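Protein URE2 (Lodderomyces elongisporus NRRL YB-4239, PDB 4EXJ) is of unknown function but belongs to the glutathione S-transferase superfamily and is probably a transferase-like protein related to the fungal transcription regulator Ure2. Local coordinates at residues Leu103-Thr108 / Phe143-Thr148; His31-Pro36 / Asp43-Leu48; Asp159-Val164 / Ile203-Val208; Phe85-Lys90 / Trp97-Leu102. One frame throughout, in Å; residues are numbered along the deposited sequence.

Interaction 1: Leu103-Thr108 / Phe143-Thr148; sequences LFYQAT and FAFMET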
# COMPACT_ATOMS: atom_id res chain seq x y z
N LEU B 103 -7.76 -1.42 2.18
CA LEU B 103 -6.69 -0.89 3.03
C LEU B 103 -5.39 -0.75 2.22
O LEU B 103 -4.64 0.23 2.37
CB LEU B 103 -6.48 -1.78 4.25
CG LEU B 103 -7.63 -1.74 5.26
CD1 LEU B 103 -7.42 -2.81 6.31
CD2 LEU B 103 -7.70 -0.36 5.88
N PHE B 104 -5.11 -1.71 1.34
CA PHE B 104 -3.97 -1.54 0.43
C PHE B 104 -4.20 -0.38 -0.52
O PHE B 104 -3.31 0.44 -0.72
CB PHE B 104 -3.68 -2.84 -0.35
CG PHE B 104 -2.77 -3.79 0.40
CD1 PHE B 104 -1.39 -3.64 0.34
CD2 PHE B 104 -3.29 -4.84 1.14
CE1 PHE B 104 -0.56 -4.52 1.02
CE2 PHE B 104 -2.46 -5.71 1.83
CZ PHE B 104 -1.11 -5.54 1.76
N TYR B 105 -5.40 -0.30 -1.08
CA TYR B 105 -5.72 0.77 -2.03
C TYR B 105 -5.59 2.16 -1.37
O TYR B 105 -4.99 3.10 -1.96
CB TYR B 105 -7.15 0.56 -2.56
CG TYR B 105 -7.51 1.62 -3.58
CD1 TYR B 105 -8.02 2.84 -3.16
CD2 TYR B 105 -7.31 1.42 -4.94
CE1 TYR B 105 -8.31 3.84 -4.07
CE2 TYR B 105 -7.62 2.41 -5.87
CZ TYR B 105 -8.12 3.62 -5.42
OH TYR B 105 -8.40 4.63 -6.32
N GLN B 106 -6.13 2.30 -0.16
CA GLN B 106 -6.08 3.61 0.51
C GLN B 106 -4.66 4.05 0.75
O GLN B 106 -4.30 5.20 0.55
CB GLN B 106 -6.92 3.64 1.79
CG GLN B 106 -7.20 5.02 2.36
CD GLN B 106 -6.02 5.63 3.11
OE1 GLN B 106 -5.19 4.90 3.68
NE2 GLN B 106 -5.95 6.95 3.13
N ALA B 107 -3.83 3.10 1.17
CA ALA B 107 -2.44 3.39 1.43
C ALA B 107 -1.67 3.78 0.16
O ALA B 107 -0.94 4.76 0.17
CB ALA B 107 -1.78 2.19 2.11
N THR B 108 -1.84 3.01 -0.92
CA THR B 108 -1.04 3.19 -2.14
C THR B 108 -1.58 4.29 -3.02
O THR B 108 -0.85 5.14 -3.50
CB THR B 108 -0.92 1.87 -2.94
OG1 THR B 108 -2.22 1.39 -3.28
CG2 THR B 108 -0.24 0.78 -2.10
N PHE B 143 -10.70 9.84 -6.50
CA PHE B 143 -12.06 10.24 -6.22
C PHE B 143 -13.05 9.57 -7.17
O PHE B 143 -14.13 9.18 -6.72
CB PHE B 143 -12.22 11.77 -6.22
CG PHE B 143 -11.52 12.44 -5.06
CD1 PHE B 143 -11.63 11.91 -3.79
CD2 PHE B 143 -10.74 13.56 -5.24
CE1 PHE B 143 -10.99 12.49 -2.70
CE2 PHE B 143 -10.07 14.14 -4.16
CZ PHE B 143 -10.22 13.60 -2.90
N ALA B 144 -12.66 9.39 -8.43
CA ALA B 144 -13.53 8.66 -9.38
C ALA B 144 -13.79 7.25 -8.87
O ALA B 144 -14.91 6.74 -8.92
CB ALA B 144 -12.94 8.63 -10.76
N PHE B 145 -12.73 6.62 -8.37
CA PHE B 145 -12.83 5.27 -7.83
C PHE B 145 -13.73 5.23 -6.61
O PHE B 145 -14.59 4.36 -6.48
CB PHE B 145 -11.44 4.77 -7.45
CG PHE B 145 -11.46 3.45 -6.75
CD1 PHE B 145 -11.57 2.28 -7.48
CD2 PHE B 145 -11.38 3.37 -5.37
CE1 PHE B 145 -11.58 1.05 -6.84
CE2 PHE B 145 -11.41 2.16 -4.73
CZ PHE B 145 -11.50 0.99 -5.46
N MET B 146 -13.54 6.18 -5.69
CA MET B 146 -14.30 6.19 -4.46
C MET B 146 -15.77 6.45 -4.76
O MET B 146 -16.66 5.87 -4.14
CB MET B 146 -13.76 7.23 -3.47
CG MET B 146 -12.35 6.88 -2.96
SD MET B 146 -11.58 8.28 -2.09
CE MET B 146 -12.52 8.37 -0.60
N GLU B 147 -16.00 7.30 -5.75
CA GLU B 147 -17.36 7.67 -6.10
C GLU B 147 -18.11 6.43 -6.59
O GLU B 147 -19.26 6.20 -6.20
CB GLU B 147 -17.33 8.75 -7.17
CG GLU B 147 -18.72 9.21 -7.61
CD GLU B 147 -19.35 10.18 -6.62
OE1 GLU B 147 -18.71 10.51 -5.60
OE2 GLU B 147 -20.49 10.62 -6.84
N THR B 148 -17.43 5.64 -7.40
CA THR B 148 -17.97 4.39 -7.94
C THR B 148 -18.20 3.37 -6.83
O THR B 148 -19.27 2.76 -6.74
CB THR B 148 -17.04 3.78 -9.04
OG1 THR B 148 -17.03 4.64 -10.20
CG2 THR B 148 -17.54 2.39 -9.47

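Interaction 2: His31-Pro36 / Asp43-Leu48; sequences HMFHWP and DWYLKL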
# COMPACT_ATOMS: atom_id res chain seq x y z
N HIS B 31 1.77 8.31 22.42
CA HIS B 31 2.87 9.25 22.46
C HIS B 31 2.82 10.11 21.22
O HIS B 31 3.34 9.74 20.17
CB HIS B 31 4.20 8.50 22.53
CG HIS B 31 5.39 9.38 22.74
ND1 HIS B 31 5.94 10.15 21.73
CD2 HIS B 31 6.15 9.61 23.84
CE1 HIS B 31 6.98 10.82 22.20
NE2 HIS B 31 7.13 10.51 23.48
N MET B 32 2.16 11.27 21.34
CA MET B 32 1.99 12.18 20.20
C MET B 32 3.20 13.10 20.02
O MET B 32 3.50 13.93 20.89
CB MET B 32 0.69 12.98 20.37
CG MET B 32 0.39 13.97 19.23
SD MET B 32 -0.01 13.17 17.66
CE MET B 32 -1.64 12.51 17.99
N PHE B 33 3.91 12.94 18.91
CA PHE B 33 5.05 13.80 18.59
C PHE B 33 4.55 15.18 18.19
O PHE B 33 3.45 15.31 17.66
CB PHE B 33 5.85 13.26 17.39
CG PHE B 33 6.62 11.98 17.67
CD1 PHE B 33 7.53 11.91 18.72
CD2 PHE B 33 6.45 10.86 16.86
CE1 PHE B 33 8.24 10.73 18.96
CE2 PHE B 33 7.15 9.70 17.10
CZ PHE B 33 8.06 9.63 18.15
N HIS B 34 5.37 16.21 18.43
CA HIS B 34 5.19 17.49 17.77
C HIS B 34 5.45 17.32 16.28
O HIS B 34 6.13 16.38 15.86
CB HIS B 34 6.12 18.56 18.35
CG HIS B 34 5.56 19.27 19.55
ND1 HIS B 34 5.61 18.74 20.82
CD2 HIS B 34 4.93 20.46 19.66
CE1 HIS B 34 5.04 19.58 21.67
NE2 HIS B 34 4.62 20.63 20.99
N TRP B 35 4.89 18.21 15.46
CA TRP B 35 5.04 18.07 14.01
C TRP B 35 5.43 19.38 13.33
O TRP B 35 4.71 20.38 13.45
CB TRP B 35 3.77 17.48 13.38
CG TRP B 35 4.08 16.66 12.19
CD1 TRP B 35 3.88 16.99 10.89
CD2 TRP B 35 4.72 15.38 12.19
NE1 TRP B 35 4.35 15.98 10.07
CE2 TRP B 35 4.86 14.98 10.85
CE3 TRP B 35 5.18 14.52 13.21
CZ2 TRP B 35 5.44 13.76 10.48
CZ3 TRP B 35 5.75 13.31 12.84
CH2 TRP B 35 5.88 12.95 11.50
N PRO B 36 6.56 19.38 12.60
CA PRO B 36 7.46 18.24 12.45
C PRO B 36 8.28 17.98 13.71
O PRO B 36 8.27 18.78 14.64
CB PRO B 36 8.38 18.65 11.29
CG PRO B 36 8.32 20.13 11.26
CD PRO B 36 6.96 20.52 11.75
N ASP B 43 18.07 7.58 17.29
CA ASP B 43 18.37 6.15 17.25
C ASP B 43 17.26 5.28 17.86
O ASP B 43 16.95 4.20 17.34
CB ASP B 43 19.72 5.85 17.94
CG ASP B 43 20.91 6.21 17.07
OD1 ASP B 43 20.70 6.57 15.89
OD2 ASP B 43 22.06 6.14 17.56
N TRP B 44 16.66 5.75 18.94
CA TRP B 44 15.70 4.92 19.66
C TRP B 44 14.46 4.69 18.80
O TRP B 44 13.88 3.60 18.83
CB TRP B 44 15.31 5.55 20.99
CG TRP B 44 14.47 6.78 20.85
CD1 TRP B 44 14.92 8.06 20.78
CD2 TRP B 44 13.04 6.85 20.76
NE1 TRP B 44 13.87 8.93 20.66
CE2 TRP B 44 12.70 8.21 20.65
CE3 TRP B 44 12.02 5.89 20.77
CZ2 TRP B 44 11.38 8.64 20.54
CZ3 TRP B 44 10.71 6.31 20.67
CH2 TRP B 44 10.40 7.67 20.55
N TYR B 45 14.07 5.71 18.04
CA TYR B 45 12.92 5.56 17.15
C TYR B 45 13.23 4.68 15.94
O TYR B 45 12.42 3.83 15.58
CB TYR B 45 12.34 6.90 16.67
CG TYR B 45 10.99 6.69 16.02
CD1 TYR B 45 10.86 6.69 14.63
CD2 TYR B 45 9.87 6.43 16.80
CE1 TYR B 45 9.62 6.46 14.03
CE2 TYR B 45 8.64 6.19 16.21
CZ TYR B 45 8.53 6.21 14.83
OH TYR B 45 7.30 5.97 14.24
N LEU B 46 14.39 4.87 15.32
CA LEU B 46 14.76 4.11 14.12
C LEU B 46 14.94 2.63 14.43
O LEU B 46 14.83 1.79 13.55
CB LEU B 46 16.04 4.67 13.49
CG LEU B 46 15.92 6.05 12.84
CD1 LEU B 46 17.23 6.41 12.16
CD2 LEU B 46 14.76 6.09 11.84
N LYS B 47 15.23 2.32 15.69
CA LYS B 47 15.27 0.95 16.15
C LYS B 47 13.86 0.33 16.13
O LYS B 47 13.69 -0.84 15.79
CB LYS B 47 15.85 0.90 17.57
CG LYS B 47 16.02 -0.50 18.13
CD LYS B 47 17.09 -0.51 19.23
CE LYS B 47 17.40 -1.93 19.70
NZ LYS B 47 16.28 -2.51 20.48
N LEU B 48 12.86 1.13 16.49
CA LEU B 48 11.47 0.67 16.48
C LEU B 48 10.91 0.63 15.05
O LEU B 48 10.14 -0.27 14.69
CB LEU B 48 10.60 1.59 17.33
CG LEU B 48 10.94 1.71 18.83
CD1 LEU B 48 10.02 2.71 19.52
CD2 LEU B 48 10.84 0.35 19.51

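Interaction 3: Asp159-Val164 / Ile203-Val208; sequences DKFTIV and IAFENV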
# COMPACT_ATOMS: atom_id res chain seq x y z
N ASP B 159 -22.14 -3.15 6.05
CA ASP B 159 -23.25 -2.25 6.34
C ASP B 159 -22.99 -1.31 7.51
O ASP B 159 -23.93 -0.85 8.15
CB ASP B 159 -24.55 -3.06 6.56
CG ASP B 159 -24.47 -4.01 7.75
OD1 ASP B 159 -23.41 -4.10 8.41
OD2 ASP B 159 -25.49 -4.67 8.02
N LYS B 160 -21.72 -1.01 7.77
CA LYS B 160 -21.41 -0.20 8.93
C LYS B 160 -20.04 0.45 8.76
O LYS B 160 -19.24 0.04 7.90
CB LYS B 160 -21.40 -1.04 10.19
CG LYS B 160 -20.29 -2.06 10.23
CD LYS B 160 -20.40 -2.96 11.44
CE LYS B 160 -19.41 -4.10 11.39
NZ LYS B 160 -19.67 -5.05 12.50
N PHE B 161 -19.81 1.47 9.57
CA PHE B 161 -18.51 2.13 9.70
C PHE B 161 -17.44 1.12 10.11
O PHE B 161 -17.58 0.42 11.12
CB PHE B 161 -18.66 3.23 10.75
CG PHE B 161 -17.41 4.04 11.02
CD1 PHE B 161 -16.46 3.60 11.93
CD2 PHE B 161 -17.25 5.29 10.43
CE1 PHE B 161 -15.34 4.38 12.21
CE2 PHE B 161 -16.14 6.07 10.71
CZ PHE B 161 -15.20 5.62 11.59
N THR B 162 -16.34 1.04 9.34
CA THR B 162 -15.25 0.13 9.66
C THR B 162 -13.86 0.78 9.55
O THR B 162 -13.71 1.98 9.26
CB THR B 162 -15.20 -1.08 8.70
OG1 THR B 162 -14.88 -0.66 7.37
CG2 THR B 162 -16.53 -1.85 8.71
N ILE B 163 -12.84 -0.03 9.80
CA ILE B 163 -11.46 0.44 9.65
C ILE B 163 -11.19 0.97 8.24
O ILE B 163 -10.29 1.80 8.07
CB ILE B 163 -10.40 -0.63 10.05
CG1 ILE B 163 -10.56 -1.92 9.22
CG2 ILE B 163 -10.43 -0.89 11.60
CD1 ILE B 163 -9.57 -3.01 9.57
N VAL B 164 -11.92 0.51 7.23
CA VAL B 164 -11.71 1.06 5.88
C VAL B 164 -12.21 2.51 5.83
O VAL B 164 -11.55 3.41 5.27
CB VAL B 164 -12.40 0.21 4.82
CG1 VAL B 164 -12.35 0.91 3.46
CG2 VAL B 164 -11.75 -1.17 4.74
N ILE B 203 -17.12 11.46 9.23
CA ILE B 203 -16.56 12.43 10.15
C ILE B 203 -17.51 12.65 11.35
O ILE B 203 -17.06 12.96 12.45
CB ILE B 203 -16.23 13.76 9.44
CG1 ILE B 203 -15.24 14.59 10.27
CG2 ILE B 203 -17.48 14.56 9.10
CD1 ILE B 203 -13.83 14.02 10.24
N ALA B 204 -18.80 12.43 11.11
CA ALA B 204 -19.84 12.58 12.13
C ALA B 204 -20.00 11.35 13.05
O ALA B 204 -20.77 11.38 14.01
CB ALA B 204 -21.18 12.90 11.45
N PHE B 205 -19.28 10.27 12.74
CA PHE B 205 -19.39 9.04 13.52
C PHE B 205 -18.84 9.22 14.93
O PHE B 205 -17.67 9.63 15.10
CB PHE B 205 -18.66 7.89 12.82
CG PHE B 205 -18.84 6.56 13.48
CD1 PHE B 205 -19.98 5.81 13.27
CD2 PHE B 205 -17.86 6.06 14.32
CE1 PHE B 205 -20.15 4.58 13.88
CE2 PHE B 205 -18.03 4.83 14.95
CZ PHE B 205 -19.17 4.09 14.73
N GLU B 206 -19.66 8.93 15.94
CA GLU B 206 -19.23 9.02 17.34
C GLU B 206 -18.34 10.23 17.60
O GLU B 206 -18.72 11.35 17.28
CB GLU B 206 -18.59 7.71 17.81
CG GLU B 206 -19.59 6.53 17.73
CD GLU B 206 -19.03 5.21 18.21
OE1 GLU B 206 -17.90 5.17 18.74
OE2 GLU B 206 -19.74 4.19 18.08
N ASN B 207 -17.16 10.01 18.18
CA ASN B 207 -16.28 11.14 18.50
C ASN B 207 -15.07 11.28 17.57
O ASN B 207 -14.06 11.85 17.96
CB ASN B 207 -15.82 11.09 19.97
CG ASN B 207 -15.08 9.82 20.31
OD1 ASN B 207 -15.25 8.79 19.65
ND2 ASN B 207 -14.24 9.90 21.33
N VAL B 208 -15.21 10.77 16.35
CA VAL B 208 -14.15 10.84 15.33
C VAL B 208 -13.69 12.27 15.12
O VAL B 208 -12.49 12.54 15.15
CB VAL B 208 -14.60 10.20 14.00
CG1 VAL B 208 -13.62 10.56 12.86
CG2 VAL B 208 -14.69 8.68 14.17

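Interaction 4: Phe85-Lys90 / Trp97-Leu102; sequences FFYSLK and WEQNEL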
# COMPACT_ATOMS: atom_id res chain seq x y z
N PHE B 85 -15.61 -2.96 14.32
CA PHE B 85 -15.02 -2.12 13.27
C PHE B 85 -14.31 -2.88 12.17
O PHE B 85 -13.61 -2.29 11.35
CB PHE B 85 -14.05 -1.10 13.88
CG PHE B 85 -14.72 -0.12 14.82
CD1 PHE B 85 -15.65 0.79 14.35
CD2 PHE B 85 -14.40 -0.12 16.18
CE1 PHE B 85 -16.28 1.70 15.20
CE2 PHE B 85 -15.03 0.77 17.05
CZ PHE B 85 -15.97 1.69 16.55
N PHE B 86 -14.48 -4.20 12.13
CA PHE B 86 -13.85 -4.94 11.05
C PHE B 86 -14.50 -6.28 10.89
O PHE B 86 -15.27 -6.71 11.75
CB PHE B 86 -12.33 -5.11 11.28
CG PHE B 86 -11.96 -6.26 12.20
CD1 PHE B 86 -12.32 -6.26 13.55
CD2 PHE B 86 -11.22 -7.34 11.73
CE1 PHE B 86 -11.95 -7.30 14.40
CE2 PHE B 86 -10.86 -8.39 12.57
CZ PHE B 86 -11.23 -8.37 13.90
N TYR B 87 -14.17 -6.92 9.77
CA TYR B 87 -14.64 -8.26 9.47
C TYR B 87 -13.46 -9.24 9.49
O TYR B 87 -12.39 -8.97 8.94
CB TYR B 87 -15.32 -8.26 8.12
CG TYR B 87 -16.59 -7.45 8.07
CD1 TYR B 87 -17.79 -7.98 8.53
CD2 TYR B 87 -16.60 -6.15 7.57
CE1 TYR B 87 -18.96 -7.25 8.50
CE2 TYR B 87 -17.77 -5.41 7.53
CZ TYR B 87 -18.95 -5.96 8.00
OH TYR B 87 -20.12 -5.23 7.95
N SER B 88 -13.64 -10.39 10.13
CA SER B 88 -12.56 -11.37 10.18
C SER B 88 -12.75 -12.38 9.04
O SER B 88 -13.81 -12.47 8.44
CB SER B 88 -12.49 -12.08 11.54
OG SER B 88 -13.54 -13.02 11.65
N LEU B 89 -11.68 -13.09 8.73
CA LEU B 89 -11.68 -14.02 7.62
C LEU B 89 -12.74 -15.12 7.79
O LEU B 89 -13.48 -15.44 6.85
CB LEU B 89 -10.28 -14.59 7.45
CG LEU B 89 -10.01 -15.60 6.33
CD1 LEU B 89 -10.52 -15.09 4.97
CD2 LEU B 89 -8.53 -15.91 6.28
N LYS B 90 -12.87 -15.66 9.00
CA LYS B 90 -13.86 -16.71 9.26
C LYS B 90 -15.25 -16.12 9.37
O LYS B 90 -16.23 -16.68 8.89
CB LYS B 90 -13.53 -17.46 10.54
CG LYS B 90 -12.57 -18.60 10.36
CD LYS B 90 -12.51 -19.46 11.61
CE LYS B 90 -11.40 -20.50 11.50
NZ LYS B 90 -11.30 -21.35 12.72
N TRP B 97 -11.77 -9.91 2.53
CA TRP B 97 -10.94 -9.57 1.35
C TRP B 97 -11.24 -8.20 0.77
O TRP B 97 -10.33 -7.54 0.28
CB TRP B 97 -10.96 -10.66 0.29
CG TRP B 97 -10.34 -11.94 0.82
CD1 TRP B 97 -11.00 -13.10 1.12
CD2 TRP B 97 -8.96 -12.15 1.18
NE1 TRP B 97 -10.11 -14.03 1.63
CE2 TRP B 97 -8.86 -13.47 1.66
CE3 TRP B 97 -7.79 -11.36 1.10
CZ2 TRP B 97 -7.65 -14.01 2.11
CZ3 TRP B 97 -6.58 -11.91 1.54
CH2 TRP B 97 -6.53 -13.22 2.03
N GLU B 98 -12.50 -7.75 0.84
CA GLU B 98 -12.83 -6.39 0.39
C GLU B 98 -12.11 -5.39 1.29
O GLU B 98 -11.51 -4.41 0.81
CB GLU B 98 -14.35 -6.13 0.45
CG GLU B 98 -15.17 -6.80 -0.67
CD GLU B 98 -16.67 -6.67 -0.48
OE1 GLU B 98 -17.11 -5.74 0.24
OE2 GLU B 98 -17.42 -7.50 -1.05
N GLN B 99 -12.19 -5.63 2.60
CA GLN B 99 -11.53 -4.80 3.59
C GLN B 99 -10.03 -4.76 3.33
O GLN B 99 -9.42 -3.69 3.32
CB GLN B 99 -11.82 -5.40 4.98
CG GLN B 99 -11.08 -4.85 6.16
CD GLN B 99 -11.59 -5.57 7.40
OE1 GLN B 99 -12.65 -5.24 7.92
NE2 GLN B 99 -10.87 -6.58 7.83
N ASN B 100 -9.43 -5.92 3.10
CA ASN B 100 -7.98 -5.95 2.92
C ASN B 100 -7.56 -5.19 1.66
O ASN B 100 -6.59 -4.42 1.69
CB ASN B 100 -7.48 -7.40 2.84
CG ASN B 100 -6.21 -7.61 3.63
OD1 ASN B 100 -6.16 -7.36 4.84
ND2 ASN B 100 -5.20 -8.13 2.96
N GLU B 101 -8.26 -5.42 0.55
CA GLU B 101 -7.86 -4.75 -0.68
C GLU B 101 -8.03 -3.24 -0.53
O GLU B 101 -7.19 -2.48 -1.01
CB GLU B 101 -8.59 -5.32 -1.91
CG GLU B 101 -10.03 -5.01 -2.00
CD GLU B 101 -10.75 -5.82 -3.08
OE1 GLU B 101 -11.85 -5.40 -3.50
OE2 GLU B 101 -10.22 -6.88 -3.50
N LEU B 102 -9.11 -2.79 0.12
CA LEU B 102 -9.30 -1.33 0.29
C LEU B 102 -8.29 -0.68 1.20
O LEU B 102 -7.94 0.49 1.00
CB LEU B 102 -10.73 -0.98 0.71
CG LEU B 102 -11.70 -1.20 -0.44
CD1 LEU B 102 -13.13 -1.08 0.09
CD2 LEU B 102 -11.46 -0.22 -1.58

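Interaction 1: Leu103-Thr108 / Phe143-Thr148
Y105 and F145 form an offset aromatic stack bridging helices 93-120 and 129-149, a clear example of two helices joined by one pair of large side chains. Their ring centroids lie 4.0 Å apart and the planes are inclined by 25°. Y105 leaves its helix with CG trans to the backbone N (chi1 -179°), which sends the ring toward helix 129-149. From CB the chain reaches Y105 CG, where contact begins at 4.1 Å from F145 CE2. Y105 CD1 is also close to that atom, and Y105 CE1 lies 3.4 Å from F145 CD2. Y105 CZ comes closer still, 3.3 Å from F145 CD2. At the tip, Y105 OH reaches the root of the opposing side chain, 3.2 Å from F145 CB. The two side chains slide past each other in opposite directions: CE2 of F145 sits over the centre of the tyrosine ring, whereas CZ of Y105 lies toward the rim of the phenylalanine ring. Packing is tight at the phenol end. On helix 129-149, M146 packs against W198 of helix 193-203 and F168 of helix 163-179, and E147 accepts backbone N-H groups of N194 and V195. Helix 93-120 turns other residues to the dimer interface, where F104 stacks on F104 of the second subunit; within the chain, L103 packs on L73 of helix 68-79.

Interaction 2: His31-Pro36 / Asp43-Leu48
F33 drives the edge of its ring into the angle between W44 and Y45, showing how one aromatic residue can close the connection between a strand and the helix that follows. Its ring points at the helix because CG lies trans to the carbonyl carbon, beside the backbone N (chi1 -69°). With Y45 the arrangement is an offset edge-to-face pair, the phenylalanine edge directed to the tyrosine face, with planes at 81° and centroids 5.6 Å apart. F33 CE2 is 3.9 Å from Y45 CE2. W44 approaches from the opposite direction, and its CH2 comes within 3.9 Å of F33 CZ. The indole is carried there by an uncommon torsion, with CG held between N and C (chi1 70°), which folds it back so that Y45 CB sits over its face. The Y45 hydroxyl bonds to I53 O and T56 OG1. The contact belongs to the thioredoxin-like N-terminal domain of the GST fold. Strand 28-32, at one edge of the four-stranded sheet, leads into F33, whose backbone still bonds to T8, while Y7 of the adjacent strand 4-8 packs against F33, W44 and Y45 and so joins helix 43-48 to the sheet.

Interaction 3: Asp159-Val164 / Ile203-Val208
F161 and F205 form an offset (parallel-displaced) stack where the start of helix 163-179 meets the turn after helix 193-203, in the all-helical C-terminal domain of the GST fold. T162 opens the T-x-x-D N-capping box known in GSTs, which D165, just past the segment, completes; the site illustrates how a helix start can be fixed by polar and aromatic contacts together. At the beginning of 159-164, a weak hydrogen bond links D159 N to Y87 OH, and the amino group of K160 bonds to the carbonyl of H83. F161 then carries the apolar contact. Its CG is trans to the backbone N (chi1 -180°), which lays the ring over that of F205, with the planes only 4° apart and the centroids separated by 3.9 Å. The closest atoms are F161 CD1 and F205 CE2, at 3.6 Å. Each CB also reaches the partner ring: F161 CB sits over the F205 face, 4.0 Å from the centroid, while F205 CB lies off-centre. E206 CG lies against the opposite face of F205, toward the rim, within the type II' turn from F205 to V208; its carboxylate forms a salt bridge with K84. V208 CG2 completes the apolar patch, 4.0 Å from F161 CZ. Next in the chain, the backbone N of T162 bonds to D165 OD2. The other half of the cap comes at V164, whose N donates to T162 OG1 over 3.2 Å with an N-H...O angle of 144°.

Interaction 4: Phe85-Lys90 / Trp97-Leu102
Q99 grips the backbone of Y87 with both ends of its amide, a neat case of a glutamine side chain pairing with the N-H and C=O of one residue, much as a neighbouring strand would. The chain runs straight out from the helix, with CG trans to the backbone N and extended beyond, and the amide lands beside the loop. Y87 N donates to Q99 OE1 over 2.9 Å, nearly straight at 168°. In return Q99 NE2 donates to a lone pair of Y87 O at 3.0 Å; this is the more bent bond (136°), with Y87 O tilted out of the amide plane of Q99. The two bonds together should fix which end of the amide is oxygen. F86 crosses the amide obliquely, ring and amide planes 30° apart, with NE2 in the plane of the ring at its edge; F86 CB is 3.4 Å from Q99 OE1. Two residues beyond Y87, L89 brings CD1 obliquely against the indole of W97, 3.5 Å from NE1. The contact thus clips the loop that follows helix 68-79 onto the first turns of helix 93-120. Q99 also packs on L73 of helix 68-79 and on I163 and V164 of helix 163-179, while W97 meets Y74 of the second subunit edge-to-face.

Overall arrangement
From the N terminus, interaction 2 comes first and closes a short loop between strand 28-32 and helix 43-48 in the thioredoxin-like domain, about 28 to 30 Å, centre to centre, from the others. Interaction 4 next closes the loop leading into helix 93-120, and interaction 1 continues along that helix to reach helix 129-149. Interaction 3 closes the longest loop, joining the start of helix 163-179 to the turn before helix 208-213. The four follow in series; none nests or crosses. The last three nevertheless touch: F145 packs on L102, L103 on I163, and F85 O probably accepts from I163 N, uniting the helical domain, while interactions 1 and 4 also meet the second subunit.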